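Local coordinates for homoprotocatechuate 2,3-dioxygenase (Brevibacterium fuscum, PDB 4Z6M), which uses a ferrous iron centre to activate dioxygen and to cleave the aromatic ring of homoprotocatechuate next to its paired hydroxyls, as an extradiol dioxygenase, at residues A[297-302]-A[354-359]; A[289-294]-A[340-345]; A[303-308]-A[328-333]. The protein carries 1 engineered substitution. All blocks are in the same frame, centred on the assembly; numbering follows the deposited sequence. Where two conformers were deposited one is given.

Interaction 1: A[297-302]-A[354-359]; sequences GNPVVP and QASKGF
The Ser356 hydroxyl donates a hydrogen bond to the carbonyl of Gly297, and this is the one direct hydrogen bond between 297-302 and 354-359. OG lies 2.7 Å from Gly297 O, within the carbonyl plane and with a C=O...OG angle of 160°. A chi1 of 59° sets OG between the backbone N and the carbonyl carbon of its own residue, which turns the hydroxyl out toward the facing loop. The same carbonyl oxygen also accepts from Asn290 ND2, so two donors grip this buried atom.

Apolar packing centres on the ring of Pro299. Its CB rests on the methyl of Ala355, CB to CB 3.8 Å, while its CD lies 3.7 Å from CG of Lys357. On a further side CG comes within 4.2 Å of CD2 of Phe359, approaching that ring obliquely. The proline thus touches both ends of the turn as well as its middle.

The lysine contributes its aliphatic chain rather than its charge. Bent at chi2 (-67°), it crosses the side chain of Asn298 at about a right angle, and its CE sits 3.3 Å from Asn298 OD1 and 3.4 Å from Gly297 O. Its ammonium group is held by two carbonyls, Trp296 O and Ile241 O of a second subunit, and Asn298 ND2 bonds to Gly244 O of that same subunit.

A backbone bond from Ala355 N to Phe359 O closes the turn on itself. The contact therefore joins the loop running from strand 283-286 to helix 302-306 with the turn between strands 351-352 and 359-361, at a subunit interface where Phe359 meets Phe359 of the second subunit.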
loop_
_atom_site.group_PDB
_atom_site.type_symbol
_atom_site.label_atom_id
_atom_site.label_comp_id
_atom_site.label_asym_id
_atom_site.label_seq_id
_atom_site.Cartn_x
_atom_site.Cartn_y
_atom_site.Cartn_z
ATOM N N GLY A 297 2.937 17.298 -12.699
ATOM C CA GLY A 297 2.652 18.238 -13.751
ATOM C C GLY A 297 1.224 18.222 -14.260
ATOM O O GLY A 297 0.926 18.894 -15.232
ATOM N N ASN A 298 0.331 17.470 -13.615
ATOM C CA ASN A 298 -1.053 17.465 -14.057
ATOM C C ASN A 298 -1.642 18.859 -13.852
ATOM O O ASN A 298 -1.256 19.585 -12.924
ATOM C CB ASN A 298 -1.873 16.380 -13.332
ATOM C CG ASN A 298 -1.683 15.024 -13.957
ATOM O OD1 ASN A 298 -1.556 14.926 -15.174
ATOM N ND2 ASN A 298 -1.685 13.986 -13.162
ATOM N N PRO A 299 -2.543 19.259 -14.743
ATOM C CA PRO A 299 -3.051 20.630 -14.696
ATOM C C PRO A 299 -3.961 20.882 -13.498
ATOM O O PRO A 299 -4.695 19.992 -13.081
ATOM C CB PRO A 299 -3.828 20.757 -16.015
ATOM C CG PRO A 299 -4.290 19.364 -16.294
ATOM C CD PRO A 299 -3.109 18.501 -15.888
ATOM N N VAL A 300 -3.918 22.085 -12.947
ATOM C CA VAL A 300 -4.830 22.484 -11.878
ATOM C C VAL A 300 -6.135 22.903 -12.512
ATOM O O VAL A 300 -6.174 23.794 -13.351
ATOM C CB VAL A 300 -4.221 23.609 -11.026
ATOM C CG1 VAL A 300 -5.168 24.032 -9.914
ATOM C CG2 VAL A 300 -2.903 23.148 -10.431
ATOM N N VAL A 301 -7.208 22.229 -12.105
ATOM C CA VAL A 301 -8.514 22.496 -12.651
ATOM C C VAL A 301 -8.937 23.942 -12.328
ATOM O O VAL A 301 -8.686 24.448 -11.241
ATOM C CB VAL A 301 -9.552 21.468 -12.122
ATOM C CG1 VAL A 301 -9.080 20.036 -12.344
ATOM C CG2 VAL A 301 -9.872 21.720 -10.678
ATOM N N PRO A 302 -9.551 24.636 -13.280
ATOM C CA PRO A 302 -9.803 26.079 -13.092
ATOM C C PRO A 302 -10.711 26.394 -11.897
ATOM O O PRO A 302 -10.515 27.405 -11.219
ATOM C CB PRO A 302 -10.421 26.518 -14.424
ATOM C CG PRO A 302 -10.679 25.276 -15.195
ATOM C CD PRO A 302 -9.838 24.181 -14.646
ATOM N N GLN A 354 -1.957 27.957 -22.127
ATOM C CA GLN A 354 -2.720 26.736 -21.957
ATOM C C GLN A 354 -2.253 26.035 -20.702
ATOM O O GLN A 354 -1.258 26.436 -20.097
ATOM C CB GLN A 354 -2.583 25.835 -23.181
ATOM C CG GLN A 354 -1.170 25.478 -23.591
ATOM C CD GLN A 354 -1.131 24.810 -24.963
ATOM O OE1 GLN A 354 -2.120 24.237 -25.424
ATOM N NE2 GLN A 354 0.010 24.882 -25.616
ATOM N N ALA A 355 -3.008 25.019 -20.291
ATOM C CA ALA A 355 -2.611 24.142 -19.226
ATOM C C ALA A 355 -1.673 23.066 -19.729
ATOM O O ALA A 355 -1.456 22.921 -20.930
ATOM C CB ALA A 355 -3.843 23.549 -18.574
ATOM N N SER A 356 -1.127 22.297 -18.803
ATOM C CA SER A 356 -0.310 21.156 -19.146
ATOM C C SER A 356 -1.157 20.015 -19.723
ATOM O O SER A 356 -2.400 20.033 -19.661
ATOM C CB SER A 356 0.411 20.707 -17.899
ATOM O OG SER A 356 -0.537 20.382 -16.897
ATOM N N LYS A 357 -0.463 19.034 -20.298
ATOM C CA LYS A 357 -1.029 17.763 -20.756
ATOM C C LYS A 357 -2.040 17.906 -21.893
ATOM O O LYS A 357 -2.859 17.011 -22.138
ATOM C CB LYS A 357 -1.647 16.949 -19.607
ATOM C CG LYS A 357 -0.872 16.883 -18.309
ATOM C CD LYS A 357 0.426 16.142 -18.388
ATOM C CE LYS A 357 1.036 15.958 -17.000
ATOM N NZ LYS A 357 2.483 15.683 -17.045
ATOM N N GLY A 358 -1.986 19.018 -22.611
ATOM C CA GLY A 358 -2.768 19.154 -23.836
ATOM C C GLY A 358 -4.091 19.887 -23.711
ATOM O O GLY A 358 -4.852 19.908 -24.672
ATOM N N PHE A 359 -4.365 20.495 -22.559
ATOM C CA PHE A 359 -5.657 21.117 -22.268
ATOM C C PHE A 359 -5.578 22.648 -22.252
ATOM O O PHE A 359 -4.561 23.221 -21.890
ATOM C CB PHE A 359 -6.207 20.626 -20.930
ATOM C CG PHE A 359 -6.485 19.157 -20.898
ATOM C CD1 PHE A 359 -7.454 18.601 -21.733
ATOM C CD2 PHE A 359 -5.747 18.310 -20.069
ATOM C CE1 PHE A 359 -7.697 17.234 -21.713
ATOM C CE2 PHE A 359 -6.002 16.950 -20.041
ATOM C CZ PHE A 359 -6.971 16.410 -20.869
#

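Interaction 2: A[289-294]-A[340-345]; sequences DNQRRD and SFTRAG
Ser340 and Asn290 begin the contact; the serine, modelled in two conformers, packs beside the asparagine, their CB atoms 4.0 Å apart.

At Phe341 the two backbones form a single beta bridge with Asp289. Asn290 N donates to Phe341 O over 2.8 Å, with an N-H...O angle of 161°. The phenyl ring folds back over the other segment because its CG stands between backbone N and carbonyl carbon (chi1 62°). One face then receives Asp289 CA in a CH-pi contact, 3.8 Å from the ring centroid, while Ala344 CA sits near the rim of the opposite face.

Thr342 follows, linked through a water: OG1 accepts from it at 2.8 Å, and Asn290 ND2 donates to it at 3.0 Å. Thr342 OG1 is also bonded to Gly349, and Asn290 ND2 to Gly297 O. The threonine methyl CG2 approaches Gln291 OE1, whose polar partner is Ser238 of a second subunit; Arg343, further on, forms a salt bridge with Asp239 of that subunit.

Phe341 packs on a corner braced by its own hydrogen bonds. Asp289 O accepts both Arg292 N and Arg292 NH1, from opposite faces of its carbonyl plane, and Asp289 OD1, also paired with Arg236 of the second subunit, takes Gln291 N at 2.9 Å. Residues 289-292 thus combine a type I beta turn with an Asx turn.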
loop_
_atom_site.group_PDB
_atom_site.type_symbol
_atom_site.label_atom_id
_atom_site.label_comp_id
_atom_site.label_asym_id
_atom_site.label_seq_id
_atom_site.Cartn_x
_atom_site.Cartn_y
_atom_site.Cartn_z
ATOM N N ASP A 289 6.221 27.309 -11.964
ATOM C CA ASP A 289 6.774 25.943 -11.900
ATOM C C ASP A 289 5.614 24.944 -11.917
ATOM O O ASP A 289 4.817 24.892 -10.971
ATOM C CB ASP A 289 7.582 25.829 -10.604
ATOM C CG ASP A 289 8.267 24.480 -10.425
ATOM O OD1 ASP A 289 7.814 23.491 -11.031
ATOM O OD2 ASP A 289 9.234 24.439 -9.644
ATOM N N ASN A 290 5.481 24.208 -13.011
ATOM C CA ASN A 290 4.369 23.304 -13.193
ATOM C C ASN A 290 4.431 22.065 -12.320
ATOM O O ASN A 290 3.522 21.267 -12.402
ATOM C CB ASN A 290 4.265 22.879 -14.661
ATOM C CG ASN A 290 2.947 22.206 -14.980
ATOM O OD1 ASN A 290 1.867 22.758 -14.736
ATOM N ND2 ASN A 290 3.024 20.998 -15.536
ATOM N N GLN A 291 5.440 21.925 -11.463
ATOM C CA GLN A 291 5.450 20.868 -10.448
ATOM C C GLN A 291 5.106 21.344 -9.036
ATOM O O GLN A 291 5.152 20.550 -8.095
ATOM C CB GLN A 291 6.786 20.101 -10.450
ATOM C CG GLN A 291 7.087 19.420 -11.773
ATOM C CD GLN A 291 8.293 18.472 -11.812
ATOM O OE1 GLN A 291 8.629 17.956 -12.871
ATOM N NE2 GLN A 291 8.966 18.284 -10.702
ATOM N N ARG A 292 4.723 22.615 -8.883
ATOM C CA ARG A 292 4.570 23.160 -7.538
ATOM C C ARG A 292 3.278 22.670 -6.871
ATOM O O ARG A 292 3.266 22.498 -5.663
ATOM C CB ARG A 292 4.608 24.680 -7.550
ATOM C CG ARG A 292 3.301 25.314 -8.045
ATOM C CD ARG A 292 3.403 26.748 -8.567
ATOM N NE ARG A 292 2.077 27.189 -8.981
ATOM C CZ ARG A 292 1.502 26.788 -10.103
ATOM N NH1 ARG A 292 2.168 26.043 -10.971
ATOM N NH2 ARG A 292 0.262 27.156 -10.376
ATOM N N ARG A 293 2.188 22.533 -7.639
ATOM C CA ARG A 293 0.888 22.170 -7.048
ATOM C C ARG A 293 0.579 20.690 -7.259
ATOM O O ARG A 293 0.135 19.998 -6.335
ATOM C CB ARG A 293 -0.217 23.065 -7.618
ATOM C CG ARG A 293 -0.194 24.458 -7.003
ATOM C CD ARG A 293 -1.494 25.202 -7.164
ATOM N NE ARG A 293 -1.468 26.512 -6.512
ATOM C CZ ARG A 293 -1.715 26.737 -5.232
ATOM N NH1 ARG A 293 -1.970 25.753 -4.390
ATOM N NH2 ARG A 293 -1.731 27.979 -4.784
ATOM N N ASP A 294 0.844 20.216 -8.471
ATOM C CA ASP A 294 0.895 18.792 -8.793
ATOM C C ASP A 294 2.305 18.483 -9.262
ATOM O O ASP A 294 2.744 18.962 -10.313
ATOM C CB ASP A 294 -0.146 18.395 -9.844
ATOM C CG ASP A 294 -0.248 16.921 -9.967
ATOM O OD1 ASP A 294 -0.930 16.299 -9.100
ATOM O OD2 ASP A 294 0.401 16.354 -10.858
ATOM N N SER A 340 3.685 28.222 -17.907
ATOM C CA SER A 340 4.360 27.379 -16.925
ATOM C C SER A 340 5.482 26.572 -17.545
ATOM O O SER A 340 5.520 26.365 -18.762
ATOM C CB SER A 340 3.368 26.457 -16.197
ATOM O OG SER A 340 2.941 25.373 -17.004
ATOM N N PHE A 341 6.398 26.113 -16.696
ATOM C CA PHE A 341 7.552 25.335 -17.137
ATOM C C PHE A 341 7.657 24.026 -16.377
ATOM O O PHE A 341 7.171 23.901 -15.252
ATOM C CB PHE A 341 8.857 26.137 -17.022
ATOM C CG PHE A 341 9.219 26.554 -15.614
ATOM C CD1 PHE A 341 9.816 25.667 -14.752
ATOM C CD2 PHE A 341 8.956 27.827 -15.168
ATOM C CE1 PHE A 341 10.132 26.027 -13.453
ATOM C CE2 PHE A 341 9.270 28.197 -13.881
ATOM C CZ PHE A 341 9.878 27.308 -13.027
ATOM N N THR A 342 8.350 23.075 -16.992
ATOM C CA THR A 342 8.756 21.841 -16.314
ATOM C C THR A 342 10.152 22.000 -15.715
ATOM O O THR A 342 10.381 21.689 -14.559
ATOM C CB THR A 342 8.708 20.637 -17.258
ATOM O OG1 THR A 342 7.369 20.456 -17.754
ATOM C CG2 THR A 342 9.136 19.366 -16.525
ATOM N N ARG A 343 11.064 22.541 -16.519
ATOM C CA ARG A 343 12.406 22.856 -16.075
ATOM C C ARG A 343 12.640 24.336 -16.308
ATOM O O ARG A 343 12.437 24.835 -17.417
ATOM C CB ARG A 343 13.430 22.048 -16.864
ATOM C CG ARG A 343 13.379 20.552 -16.619
ATOM C CD ARG A 343 14.049 19.748 -17.726
ATOM N NE ARG A 343 13.340 19.852 -18.987
ATOM C CZ ARG A 343 12.310 19.103 -19.362
ATOM N NH1 ARG A 343 11.857 18.127 -18.571
ATOM N NH2 ARG A 343 11.706 19.351 -20.533
ATOM N N ALA A 344 13.100 25.041 -15.267
ATOM C CA ALA A 344 13.316 26.473 -15.383
ATOM C C ALA A 344 14.296 26.752 -16.496
ATOM O O ALA A 344 15.333 26.114 -16.610
ATOM C CB ALA A 344 13.814 27.057 -14.065
ATOM N N GLY A 345 13.933 27.693 -17.353
ATOM C CA GLY A 345 14.815 28.098 -18.431
ATOM C C GLY A 345 14.748 27.238 -19.676
ATOM O O GLY A 345 15.412 27.540 -20.664
HETATM O O HOH W 1 5.453 19.398 -16.069
#

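Interaction 3: A[303-308]-A[328-333]; sequences SWYTEA and SELEVT
A chi1 of -68° places Tyr305 CG anti to its carbonyl carbon and carries the ring across to helix 329-333, while Glu329, with CG anti to the backbone N (chi1 -174°) and its chain extended, brings its CG and carboxylate against the CE1 and phenol side of the ring. The backbone of Leu330 lies over one ring face, its N 4.1 Å above the plane near the centre. Leu330 CB packs 3.7 Å from Tyr305 CD2, and its CD1 extends to the methyl CG2 of Thr306.

Glu329 crosses the tyrosine at about a right angle, its CG 3.6 Å from Tyr305 CE1. The carboxylate is taken up by Arg292 and Arg293, both salt-bridged to OE2, rather than by the phenol. Instead Tyr305 OH is bonded to a water at 2.7 Å, which donates to Thr333 OG1; that hydroxyl in turn donates to Glu329 O, 2.7 Å away.

Ser328 OG accepts from Glu331 N and caps the start of the second helix. The two short helices thus pack mainly through the Tyr305 side chain: 302-306 is tied to the iron-bearing domain by Trp304 O bonding to His213, and 329-333 touches Tyr189 on strand 188-194.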
loop_
_atom_site.group_PDB
_atom_site.type_symbol
_atom_site.label_atom_id
_atom_site.label_comp_id
_atom_site.label_asym_id
_atom_site.label_seq_id
_atom_site.Cartn_x
_atom_site.Cartn_y
_atom_site.Cartn_z
ATOM N N SER A 303 -11.683 25.517 -11.624
ATOM C CA SER A 303 -12.544 25.720 -10.459
ATOM C C SER A 303 -11.779 25.782 -9.146
ATOM O O SER A 303 -12.258 26.388 -8.185
ATOM C CB SER A 303 -13.629 24.649 -10.369
ATOM O OG SER A 303 -13.080 23.356 -10.188
ATOM N N TRP A 304 -10.624 25.122 -9.086
ATOM C CA TRP A 304 -9.793 25.170 -7.896
ATOM C C TRP A 304 -9.376 26.601 -7.577
ATOM O O TRP A 304 -9.270 26.980 -6.414
ATOM C CB TRP A 304 -8.564 24.235 -8.061
ATOM C CG TRP A 304 -7.984 23.781 -6.759
ATOM C CD1 TRP A 304 -8.355 22.686 -6.044
ATOM C CD2 TRP A 304 -6.988 24.445 -5.973
ATOM N NE1 TRP A 304 -7.639 22.606 -4.882
ATOM C CE2 TRP A 304 -6.794 23.671 -4.806
ATOM C CE3 TRP A 304 -6.243 25.621 -6.134
ATOM C CZ2 TRP A 304 -5.909 24.043 -3.812
ATOM C CZ3 TRP A 304 -5.378 25.993 -5.148
ATOM C CH2 TRP A 304 -5.206 25.209 -4.003
ATOM N N TYR A 305 -9.141 27.396 -8.616
ATOM C CA TYR A 305 -8.761 28.775 -8.413
ATOM C C TYR A 305 -9.923 29.736 -8.242
ATOM O O TYR A 305 -9.709 30.828 -7.733
ATOM C CB TYR A 305 -7.922 29.266 -9.590
ATOM C CG TYR A 305 -6.561 28.617 -9.682
ATOM C CD1 TYR A 305 -5.655 28.700 -8.637
ATOM C CD2 TYR A 305 -6.175 27.921 -10.829
ATOM C CE1 TYR A 305 -4.407 28.108 -8.717
ATOM C CE2 TYR A 305 -4.915 27.336 -10.933
ATOM C CZ TYR A 305 -4.028 27.439 -9.859
ATOM O OH TYR A 305 -2.762 26.879 -9.937
ATOM N N THR A 306 -11.111 29.401 -8.737
ATOM C CA THR A 306 -12.217 30.347 -8.776
ATOM C C THR A 306 -13.292 30.113 -7.717
ATOM O O THR A 306 -13.969 31.069 -7.310
ATOM C CB THR A 306 -12.869 30.383 -10.171
ATOM O OG1 THR A 306 -13.508 29.139 -10.472
ATOM C CG2 THR A 306 -11.844 30.695 -11.241
ATOM N N GLU A 307 -13.480 28.863 -7.300
ATOM C CA GLU A 307 -14.606 28.507 -6.426
ATOM C C GLU A 307 -14.144 28.288 -5.003
ATOM O O GLU A 307 -13.088 27.686 -4.781
ATOM C CB GLU A 307 -15.313 27.259 -6.920
ATOM C CG GLU A 307 -15.673 27.311 -8.378
ATOM C CD GLU A 307 -16.525 28.524 -8.706
ATOM O OE1 GLU A 307 -17.631 28.601 -8.139
ATOM O OE2 GLU A 307 -16.104 29.389 -9.509
ATOM N N ALA A 308 -14.932 28.779 -4.058
ATOM C CA ALA A 308 -14.665 28.597 -2.627
ATOM C C ALA A 308 -15.928 28.969 -1.858
ATOM O O ALA A 308 -16.813 29.631 -2.395
ATOM C CB ALA A 308 -13.470 29.440 -2.165
ATOM N N SER A 328 -3.446 37.030 -10.663
ATOM C CA SER A 328 -4.211 35.803 -10.479
ATOM C C SER A 328 -3.347 34.613 -10.846
ATOM O O SER A 328 -2.830 34.525 -11.961
ATOM C CB SER A 328 -5.447 35.820 -11.366
ATOM O OG SER A 328 -5.938 34.520 -11.637
ATOM N N GLU A 329 -3.209 33.672 -9.919
ATOM C CA GLU A 329 -2.455 32.448 -10.207
ATOM C C GLU A 329 -3.017 31.708 -11.430
ATOM O O GLU A 329 -2.251 31.239 -12.281
ATOM C CB GLU A 329 -2.428 31.538 -8.983
ATOM C CG GLU A 329 -1.536 30.311 -9.188
ATOM C CD GLU A 329 -1.155 29.580 -7.918
ATOM O OE1 GLU A 329 -1.632 29.946 -6.829
ATOM O OE2 GLU A 329 -0.364 28.611 -8.018
ATOM N N LEU A 330 -4.340 31.614 -11.545
ATOM C CA LEU A 330 -4.947 31.011 -12.727
ATOM C C LEU A 330 -4.456 31.738 -13.987
ATOM O O LEU A 330 -3.962 31.124 -14.937
ATOM C CB LEU A 330 -6.467 31.101 -12.638
ATOM C CG LEU A 330 -7.265 30.502 -13.821
ATOM C CD1 LEU A 330 -8.677 30.132 -13.375
ATOM C CD2 LEU A 330 -7.339 31.408 -15.048
ATOM N N GLU A 331 -4.596 33.065 -13.997
ATOM C CA GLU A 331 -4.284 33.807 -15.215
ATOM C C GLU A 331 -2.811 33.702 -15.612
ATOM O O GLU A 331 -2.502 33.545 -16.795
ATOM C CB GLU A 331 -4.712 35.275 -15.112
ATOM C CG GLU A 331 -6.231 35.442 -14.991
ATOM C CD GLU A 331 -7.020 35.059 -16.251
ATOM O OE1 GLU A 331 -6.415 34.800 -17.322
ATOM O OE2 GLU A 331 -8.274 35.017 -16.181
ATOM N N VAL A 332 -1.909 33.760 -14.640
ATOM C CA VAL A 332 -0.484 33.785 -14.976
ATOM C C VAL A 332 0.070 32.410 -15.310
ATOM O O VAL A 332 1.168 32.322 -15.876
ATOM C CB VAL A 332 0.374 34.479 -13.899
ATOM C CG1 VAL A 332 -0.149 35.875 -13.608
ATOM C CG2 VAL A 332 0.485 33.668 -12.617
ATOM N N THR A 333 -0.682 31.334 -15.011
ATOM C CA THR A 333 -0.212 29.970 -15.284
ATOM C C THR A 333 -0.951 29.237 -16.393
ATOM O O THR A 333 -0.310 28.577 -17.214
ATOM C CB THR A 333 -0.225 29.104 -14.014
ATOM O OG1 THR A 333 -1.579 28.914 -13.527
ATOM C CG2 THR A 333 0.644 29.707 -12.941
HETATM O O HOH W 2 -1.752 26.379 -12.415
#

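Overall arrangement
All three contacts lie on the same side of the chain's centre, in the C-terminal region that follows strand 283-286. Interactions 1 and 2 have centres about 11 Å apart and alternate along the chain, whereas interaction 3 is nested inside the loops closed by both, its centre about 12 Å from that of interaction 1 and about 16 Å from that of interaction 2. Val300 packs on Tyr305 to join interactions 1 and 3, and salt bridges join interactions 2 and 3. Interactions 1 and 2 face a second subunit, while interaction 3 lies nearer the chain's centre and touches no other subunit, with the Tyr305 side chain about 12 Å from the iron. The linked loops thus connect the subunit interface with the surroundings of the metal centre.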